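Local coordinates for protein thermosome subunit (PDB 3AQ1) that probably helps unfolded proteins to fold by binding and hydrolysing ATP, as a group II chaperonin of the TCP-1 family, at residues K189-V197 with S276-L287; A239-I248 with I261-L272. All blocks are in the same frame, centred on the assembly; numbering follows the deposited sequence.

Contact 1: residues K189-V197 with S276-L287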
# COMPACT_ATOMS: atom_id res chain seq x y z
N LYS A 189 -25.56 -10.68 -15.30
CA LYS A 189 -25.06 -9.82 -16.36
C LYS A 189 -25.31 -8.41 -15.86
O LYS A 189 -26.44 -8.00 -15.67
CB LYS A 189 -25.82 -10.08 -17.66
CG LYS A 189 -25.74 -11.50 -18.09
CD LYS A 189 -24.31 -11.89 -18.41
CE LYS A 189 -24.15 -13.39 -18.54
NZ LYS A 189 -22.86 -13.72 -19.18
N ILE A 190 -24.23 -7.68 -15.64
CA ILE A 190 -24.29 -6.49 -14.81
C ILE A 190 -24.17 -5.20 -15.61
O ILE A 190 -23.26 -5.05 -16.44
CB ILE A 190 -23.18 -6.52 -13.77
CG1 ILE A 190 -23.40 -7.71 -12.84
CG2 ILE A 190 -23.12 -5.20 -13.01
CD1 ILE A 190 -22.17 -8.18 -12.17
N LEU A 191 -25.10 -4.29 -15.35
CA LEU A 191 -25.11 -2.98 -15.97
C LEU A 191 -24.80 -1.92 -14.91
O LEU A 191 -25.43 -1.89 -13.86
CB LEU A 191 -26.48 -2.72 -16.63
CG LEU A 191 -26.74 -1.40 -17.35
CD1 LEU A 191 -25.98 -1.34 -18.66
CD2 LEU A 191 -28.23 -1.19 -17.59
N LEU A 192 -23.82 -1.05 -15.17
CA LEU A 192 -23.51 0.04 -14.23
C LEU A 192 -23.99 1.38 -14.79
O LEU A 192 -23.64 1.74 -15.91
CB LEU A 192 -22.01 0.09 -13.91
CG LEU A 192 -21.46 -1.28 -13.49
CD1 LEU A 192 -19.96 -1.28 -13.32
CD2 LEU A 192 -22.13 -1.72 -12.23
N LEU A 193 -24.82 2.09 -14.02
CA LEU A 193 -25.31 3.41 -14.43
C LEU A 193 -24.82 4.48 -13.48
O LEU A 193 -25.01 4.39 -12.28
CB LEU A 193 -26.84 3.45 -14.45
CG LEU A 193 -27.60 2.40 -15.28
CD1 LEU A 193 -29.11 2.65 -15.27
CD2 LEU A 193 -27.09 2.36 -16.69
N SER A 194 -24.20 5.52 -14.02
CA SER A 194 -23.87 6.70 -13.22
C SER A 194 -24.98 7.73 -13.41
O SER A 194 -25.10 8.68 -12.65
CB SER A 194 -22.53 7.29 -13.64
OG SER A 194 -22.60 7.79 -14.98
N CYS A 195 -25.81 7.52 -14.42
CA CYS A 195 -26.96 8.38 -14.63
C CYS A 195 -28.17 7.87 -13.87
O CYS A 195 -28.28 6.67 -13.60
CB CYS A 195 -27.28 8.50 -16.12
SG CYS A 195 -27.77 6.99 -16.93
N PRO A 196 -29.09 8.78 -13.53
CA PRO A 196 -30.33 8.40 -12.86
C PRO A 196 -31.26 7.72 -13.84
O PRO A 196 -31.19 8.00 -15.04
CB PRO A 196 -30.95 9.76 -12.47
CG PRO A 196 -29.92 10.80 -12.79
CD PRO A 196 -29.06 10.21 -13.86
N VAL A 197 -32.13 6.85 -13.34
CA VAL A 197 -33.23 6.33 -14.14
C VAL A 197 -34.53 6.95 -13.64
O VAL A 197 -35.39 6.26 -13.10
CB VAL A 197 -33.33 4.81 -14.05
CG1 VAL A 197 -34.39 4.29 -15.03
CG2 VAL A 197 -31.98 4.16 -14.33
N SER A 276 -17.01 -1.91 -11.69
CA SER A 276 -16.47 -1.84 -13.03
C SER A 276 -15.23 -2.71 -13.19
O SER A 276 -15.11 -3.46 -14.16
CB SER A 276 -16.17 -0.39 -13.41
OG SER A 276 -15.90 -0.28 -14.79
N LYS A 277 -14.31 -2.64 -12.24
CA LYS A 277 -13.05 -3.38 -12.36
C LYS A 277 -13.22 -4.88 -12.18
O LYS A 277 -12.69 -5.66 -12.99
CB LYS A 277 -11.97 -2.84 -11.42
CG LYS A 277 -11.48 -1.43 -11.76
CD LYS A 277 -10.84 -0.77 -10.53
CE LYS A 277 -10.62 0.73 -10.73
NZ LYS A 277 -10.43 1.44 -9.43
N VAL A 278 -13.93 -5.31 -11.14
CA VAL A 278 -14.12 -6.75 -10.93
C VAL A 278 -15.08 -7.44 -11.91
O VAL A 278 -14.89 -8.61 -12.18
CB VAL A 278 -14.51 -7.15 -9.47
CG1 VAL A 278 -13.47 -6.70 -8.49
CG2 VAL A 278 -15.87 -6.61 -9.09
N THR A 279 -16.07 -6.72 -12.44
CA THR A 279 -17.05 -7.35 -13.34
C THR A 279 -16.83 -7.12 -14.81
O THR A 279 -17.38 -7.85 -15.62
CB THR A 279 -18.50 -6.90 -13.08
OG1 THR A 279 -18.67 -5.56 -13.54
CG2 THR A 279 -18.87 -7.01 -11.62
N GLY A 280 -16.08 -6.08 -15.16
CA GLY A 280 -15.84 -5.77 -16.56
C GLY A 280 -16.88 -4.84 -17.16
O GLY A 280 -16.84 -4.49 -18.34
N ALA A 281 -17.84 -4.45 -16.33
CA ALA A 281 -18.89 -3.55 -16.79
C ALA A 281 -18.32 -2.19 -17.12
O ALA A 281 -17.34 -1.76 -16.54
CB ALA A 281 -19.97 -3.42 -15.74
N THR A 282 -18.95 -1.52 -18.08
CA THR A 282 -18.58 -0.16 -18.42
C THR A 282 -19.64 0.79 -17.90
O THR A 282 -20.80 0.71 -18.28
CB THR A 282 -18.40 -0.00 -19.93
OG1 THR A 282 -17.50 -1.01 -20.41
CG2 THR A 282 -17.83 1.38 -20.25
N ILE A 283 -19.23 1.68 -17.01
CA ILE A 283 -20.13 2.65 -16.41
C ILE A 283 -20.74 3.52 -17.49
O ILE A 283 -20.03 4.08 -18.31
CB ILE A 283 -19.38 3.55 -15.41
CG1 ILE A 283 -18.52 2.70 -14.47
CG2 ILE A 283 -20.36 4.42 -14.68
CD1 ILE A 283 -18.20 3.36 -13.15
N ILE A 284 -22.06 3.63 -17.47
CA ILE A 284 -22.80 4.27 -18.54
C ILE A 284 -23.39 5.59 -18.08
O ILE A 284 -23.97 5.66 -16.99
CB ILE A 284 -23.95 3.37 -18.97
CG1 ILE A 284 -23.45 2.35 -19.97
CG2 ILE A 284 -25.08 4.18 -19.54
CD1 ILE A 284 -24.51 1.36 -20.29
N GLN A 285 -23.25 6.62 -18.91
CA GLN A 285 -23.76 7.95 -18.56
C GLN A 285 -24.99 8.32 -19.35
O GLN A 285 -25.80 9.13 -18.91
CB GLN A 285 -22.68 9.02 -18.74
CG GLN A 285 -22.05 9.48 -17.44
CD GLN A 285 -20.64 8.96 -17.27
OE1 GLN A 285 -19.97 8.65 -18.25
NE2 GLN A 285 -20.18 8.86 -16.02
N ASP A 286 -25.14 7.72 -20.53
CA ASP A 286 -26.28 8.00 -21.39
C ASP A 286 -27.04 6.70 -21.56
O ASP A 286 -26.48 5.72 -22.05
CB ASP A 286 -25.78 8.53 -22.75
CG ASP A 286 -26.91 9.01 -23.67
OD1 ASP A 286 -28.10 8.68 -23.43
OD2 ASP A 286 -26.61 9.73 -24.65
N LEU A 287 -28.30 6.68 -21.14
CA LEU A 287 -29.14 5.49 -21.31
C LEU A 287 -29.36 5.13 -22.78
O LEU A 287 -29.76 4.01 -23.11
CB LEU A 287 -30.50 5.67 -20.63
CG LEU A 287 -30.57 5.84 -19.11
CD1 LEU A 287 -31.95 6.31 -18.71
CD2 LEU A 287 -30.21 4.56 -18.38
O HOH W 1 -22.43 -1.39 -17.49

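Contact 2: residues A239-I248 with I261-L272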
# COMPACT_ATOMS: atom_id res chain seq x y z
N ALA A 239 -29.21 -7.10 -19.31
CA ALA A 239 -28.69 -7.18 -17.96
C ALA A 239 -29.62 -7.84 -16.94
O ALA A 239 -30.80 -7.57 -16.89
CB ALA A 239 -28.29 -5.78 -17.47
N ASN A 240 -29.02 -8.71 -16.13
CA ASN A 240 -29.62 -9.35 -14.96
C ASN A 240 -29.72 -8.44 -13.73
O ASN A 240 -30.60 -8.58 -12.86
CB ASN A 240 -28.67 -10.46 -14.54
CG ASN A 240 -29.09 -11.76 -15.02
OD1 ASN A 240 -30.28 -11.98 -15.22
ND2 ASN A 240 -28.15 -12.65 -15.22
N VAL A 241 -28.76 -7.53 -13.65
CA VAL A 241 -28.45 -6.82 -12.44
C VAL A 241 -28.07 -5.41 -12.84
O VAL A 241 -27.26 -5.21 -13.76
CB VAL A 241 -27.27 -7.49 -11.73
CG1 VAL A 241 -26.74 -6.62 -10.64
CG2 VAL A 241 -27.70 -8.87 -11.22
N VAL A 242 -28.69 -4.44 -12.17
CA VAL A 242 -28.39 -3.04 -12.44
C VAL A 242 -27.97 -2.36 -11.15
O VAL A 242 -28.70 -2.39 -10.16
CB VAL A 242 -29.61 -2.32 -13.00
CG1 VAL A 242 -29.28 -0.89 -13.28
CG2 VAL A 242 -30.09 -3.00 -14.26
N PHE A 243 -26.78 -1.76 -11.16
CA PHE A 243 -26.36 -0.86 -10.09
C PHE A 243 -26.44 0.57 -10.59
O PHE A 243 -25.80 0.93 -11.57
CB PHE A 243 -24.94 -1.17 -9.64
CG PHE A 243 -24.80 -2.47 -8.91
CD1 PHE A 243 -25.10 -2.56 -7.56
CD2 PHE A 243 -24.37 -3.61 -9.58
CE1 PHE A 243 -24.99 -3.77 -6.88
CE2 PHE A 243 -24.24 -4.82 -8.91
CZ PHE A 243 -24.54 -4.90 -7.55
N CYS A 244 -27.23 1.40 -9.92
CA CYS A 244 -27.36 2.78 -10.35
C CYS A 244 -26.76 3.71 -9.29
O CYS A 244 -27.01 3.56 -8.11
CB CYS A 244 -28.82 3.14 -10.61
SG CYS A 244 -29.07 4.81 -11.18
N GLN A 245 -25.96 4.66 -9.74
CA GLN A 245 -25.32 5.55 -8.80
C GLN A 245 -26.36 6.51 -8.22
O GLN A 245 -26.19 7.02 -7.12
CB GLN A 245 -24.19 6.31 -9.48
CG GLN A 245 -23.47 7.28 -8.56
CD GLN A 245 -22.46 8.13 -9.30
OE1 GLN A 245 -21.73 7.65 -10.17
NE2 GLN A 245 -22.40 9.41 -8.95
N LYS A 246 -27.44 6.75 -8.96
CA LYS A 246 -28.43 7.72 -8.52
C LYS A 246 -29.79 7.08 -8.34
O LYS A 246 -29.88 5.88 -8.10
CB LYS A 246 -28.49 8.92 -9.47
CG LYS A 246 -27.39 9.94 -9.21
CD LYS A 246 -26.85 10.55 -10.50
CE LYS A 246 -25.56 11.34 -10.25
NZ LYS A 246 -24.85 11.70 -11.52
N GLY A 247 -30.84 7.88 -8.44
CA GLY A 247 -32.19 7.39 -8.25
C GLY A 247 -32.73 6.50 -9.37
O GLY A 247 -32.33 6.59 -10.54
N ILE A 248 -33.64 5.61 -8.99
CA ILE A 248 -34.44 4.88 -9.95
C ILE A 248 -35.91 5.13 -9.61
O ILE A 248 -36.42 4.63 -8.61
CB ILE A 248 -34.17 3.38 -9.91
CG1 ILE A 248 -32.67 3.08 -10.00
CG2 ILE A 248 -34.93 2.70 -11.02
CD1 ILE A 248 -32.30 1.60 -9.87
N ILE A 261 -35.33 -8.28 -12.82
CA ILE A 261 -34.04 -7.61 -12.64
C ILE A 261 -33.71 -7.14 -11.21
O ILE A 261 -34.46 -6.42 -10.57
CB ILE A 261 -33.87 -6.46 -13.66
CG1 ILE A 261 -33.97 -7.01 -15.09
CG2 ILE A 261 -32.53 -5.80 -13.48
CD1 ILE A 261 -33.70 -5.98 -16.15
N TYR A 262 -32.56 -7.59 -10.73
CA TYR A 262 -32.01 -7.18 -9.45
C TYR A 262 -31.39 -5.78 -9.60
O TYR A 262 -30.32 -5.63 -10.23
CB TYR A 262 -30.93 -8.18 -9.02
CG TYR A 262 -30.39 -8.03 -7.61
CD1 TYR A 262 -29.68 -6.89 -7.21
CD2 TYR A 262 -30.56 -9.05 -6.68
CE1 TYR A 262 -29.18 -6.78 -5.92
CE2 TYR A 262 -30.07 -8.94 -5.40
CZ TYR A 262 -29.38 -7.80 -5.02
OH TYR A 262 -28.91 -7.72 -3.74
N ALA A 263 -32.05 -4.76 -9.04
CA ALA A 263 -31.52 -3.40 -9.14
C ALA A 263 -31.28 -2.77 -7.78
O ALA A 263 -32.04 -2.96 -6.85
CB ALA A 263 -32.42 -2.51 -10.00
N VAL A 264 -30.20 -2.01 -7.67
CA VAL A 264 -29.98 -1.22 -6.46
C VAL A 264 -29.84 0.24 -6.85
O VAL A 264 -29.24 0.54 -7.87
CB VAL A 264 -28.77 -1.72 -5.64
CG1 VAL A 264 -28.60 -3.23 -5.75
CG2 VAL A 264 -27.54 -1.08 -6.11
N ARG A 265 -30.40 1.13 -6.05
CA ARG A 265 -30.31 2.56 -6.31
C ARG A 265 -29.28 3.21 -5.38
O ARG A 265 -28.84 2.60 -4.42
CB ARG A 265 -31.67 3.22 -6.09
CG ARG A 265 -32.05 3.37 -4.64
CD ARG A 265 -33.55 3.60 -4.43
NE ARG A 265 -33.86 3.77 -3.02
CZ ARG A 265 -33.98 4.95 -2.43
NH1 ARG A 265 -33.86 6.07 -3.13
NH2 ARG A 265 -34.24 5.01 -1.13
N ARG A 266 -28.90 4.45 -5.70
CA ARG A 266 -27.98 5.27 -4.90
C ARG A 266 -26.73 4.53 -4.40
O ARG A 266 -26.51 4.35 -3.20
CB ARG A 266 -28.74 5.96 -3.75
CG ARG A 266 -29.94 6.75 -4.24
CD ARG A 266 -30.37 7.88 -3.30
NE ARG A 266 -31.53 8.59 -3.84
CZ ARG A 266 -31.47 9.46 -4.85
NH1 ARG A 266 -30.30 9.75 -5.42
NH2 ARG A 266 -32.59 10.04 -5.29
N VAL A 267 -25.90 4.11 -5.36
CA VAL A 267 -24.72 3.33 -5.06
C VAL A 267 -23.55 4.26 -5.05
O VAL A 267 -23.43 5.10 -5.95
CB VAL A 267 -24.50 2.22 -6.12
CG1 VAL A 267 -23.12 1.57 -5.98
CG2 VAL A 267 -25.54 1.19 -5.97
N LYS A 268 -22.69 4.12 -4.04
CA LYS A 268 -21.54 5.00 -3.91
C LYS A 268 -20.68 4.89 -5.16
O LYS A 268 -20.32 3.79 -5.57
CB LYS A 268 -20.72 4.67 -2.66
CG LYS A 268 -21.47 4.85 -1.35
CD LYS A 268 -20.57 4.64 -0.13
CE LYS A 268 -20.02 3.23 -0.08
NZ LYS A 268 -19.15 3.00 1.12
N LYS A 269 -20.36 6.05 -5.75
CA LYS A 269 -19.43 6.16 -6.88
C LYS A 269 -18.20 5.24 -6.78
O LYS A 269 -17.70 4.75 -7.78
CB LYS A 269 -19.01 7.63 -7.07
CG LYS A 269 -18.76 8.06 -8.52
CD LYS A 269 -18.59 9.59 -8.66
CE LYS A 269 -18.68 10.04 -10.14
NZ LYS A 269 -18.92 11.51 -10.33
N SER A 270 -17.70 5.01 -5.57
CA SER A 270 -16.48 4.22 -5.44
C SER A 270 -16.79 2.74 -5.53
O SER A 270 -15.95 1.94 -5.95
CB SER A 270 -15.78 4.53 -4.12
OG SER A 270 -16.55 4.05 -3.03
N ASP A 271 -17.99 2.37 -5.08
CA ASP A 271 -18.50 1.02 -5.24
C ASP A 271 -18.75 0.74 -6.72
O ASP A 271 -18.52 -0.37 -7.20
CB ASP A 271 -19.79 0.85 -4.43
CG ASP A 271 -19.53 0.33 -3.03
OD1 ASP A 271 -18.49 -0.35 -2.83
OD2 ASP A 271 -20.36 0.58 -2.13
N LEU A 272 -19.21 1.75 -7.45
CA LEU A 272 -19.40 1.65 -8.88
C LEU A 272 -18.06 1.45 -9.58
O LEU A 272 -17.96 0.67 -10.53
CB LEU A 272 -20.13 2.89 -9.40
CG LEU A 272 -21.26 2.66 -10.42
CD1 LEU A 272 -22.32 1.69 -9.92
CD2 LEU A 272 -21.91 3.98 -10.80

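Contact 1: residues K189-V197 with S276-L287
Ile284 O is gripped twice by Ser194, once by its backbone N at 3.0 Å and once by its hydroxyl OG at 3.2 Å. Both donors come from the same face of the carbonyl plane, but differently: the amide N is tilted moderately out of that plane, whereas the hydroxyl stands well above it. A chi1 of 65° sets OG between the backbone N and the carbonyl carbon, where hydroxyl and amide N can reach the same oxygen. The other half of the pairing is Ile284 N donating to Leu192 O at 2.9 Å. Together these bonds flank Leu193 and make a single beta bridge to Ile284, so the chain leaving helix 269-279 is pinned to the end of strand 184-193, in what the family fold identifies as the apical domain. A water also links the two backbones, accepting from Leu192 N and donating to Thr282 O.

One residue before the bridged Leu193, Leu192 reaches toward the helix end, its CD1 lying 3.2 Å from Ala281 CB and also against Ser276. The turn there is braced from within: Ser276 OG donates to Ala281 O at 2.7 Å, and Thr279 OG1 accepts from Ala281 N in an ST turn while also bonding to Leu275 O. Thr279 turns its methyl CG2 to Ile190 CD1, the two side chains crossing at about a right angle. On the opposite side of the strand, Leu193 lies alongside Ile284, both pointing the same way, with Leu193 CD2 3.9 Å from Ile284 CG2. Its other branch, CD1, meets Leu287 CD2 at a steep crossing, while Leu287 CG rests 3.7 Å from Cys195 SG. Met230 of helix 226-235 touches both Val197 and Leu287.

Contact 2: residues A239-I248 with I261-L272
Strands 241-244 and 262-264 run parallel, 6° off in direction with axes 4.6 Å apart, and a ladder of alternating backbone bonds from Asn240 O to Cys244 N joins them. Val264 N donates to Val242 O at 2.9 Å, nearly head-on to the carbonyl. On one face of the sheet Val241 lies alongside Tyr262, whose hydroxyl bonds to Thr312, and Phe243 CD1 meets Val264 CG2. Val267 CG2 comes to the edge of the same ring, near its plane. The other face carries Val242 beside Ala263, with Ile248 CD1 4.1 Å from Ala263 CB. Helix 250-258 connects the strands in a beta-alpha-beta unit and packs against Ile248 and Ile261. Past the strand ends the parallel register gives way, though two backbone bonds still cross: Val267 N to Cys244 O, and Arg266 N to Lys246 O at 3.0 Å, the latter from above the carbonyl plane. The Arg266 guanidinium lies with one face over Gly247. With CG anti to the backbone N (chi1 179°) and the chain extended beyond it, Gln245 runs out to Lys269, Gln245 OE1 lying 3.4 Å from Lys269 CG; Leu272 CD2 packs against Gln245 CB.

In the fold
The two contacts are centred about 8 Å apart on one mixed sheet, in which strand 184-193 of contact 1 is the parallel neighbour of strand 241-244 of contact 2. Along the chain the order is 189-197, 239-248, 261-272, 276-287, so contact 2 falls between the two halves of contact 1. The contacts also meet directly: Leu193 O and Gln245 N, and Val197 N and Gly247 O, are probably hydrogen-bonded. Helix 269-279 serves both, leading from strand 262-264, which pairs with 241-244, toward residues 281-287, which bridge to strand 184-193. Both contacts thus probably help build the apical domain, the part of group II chaperonins that generally handles substrate.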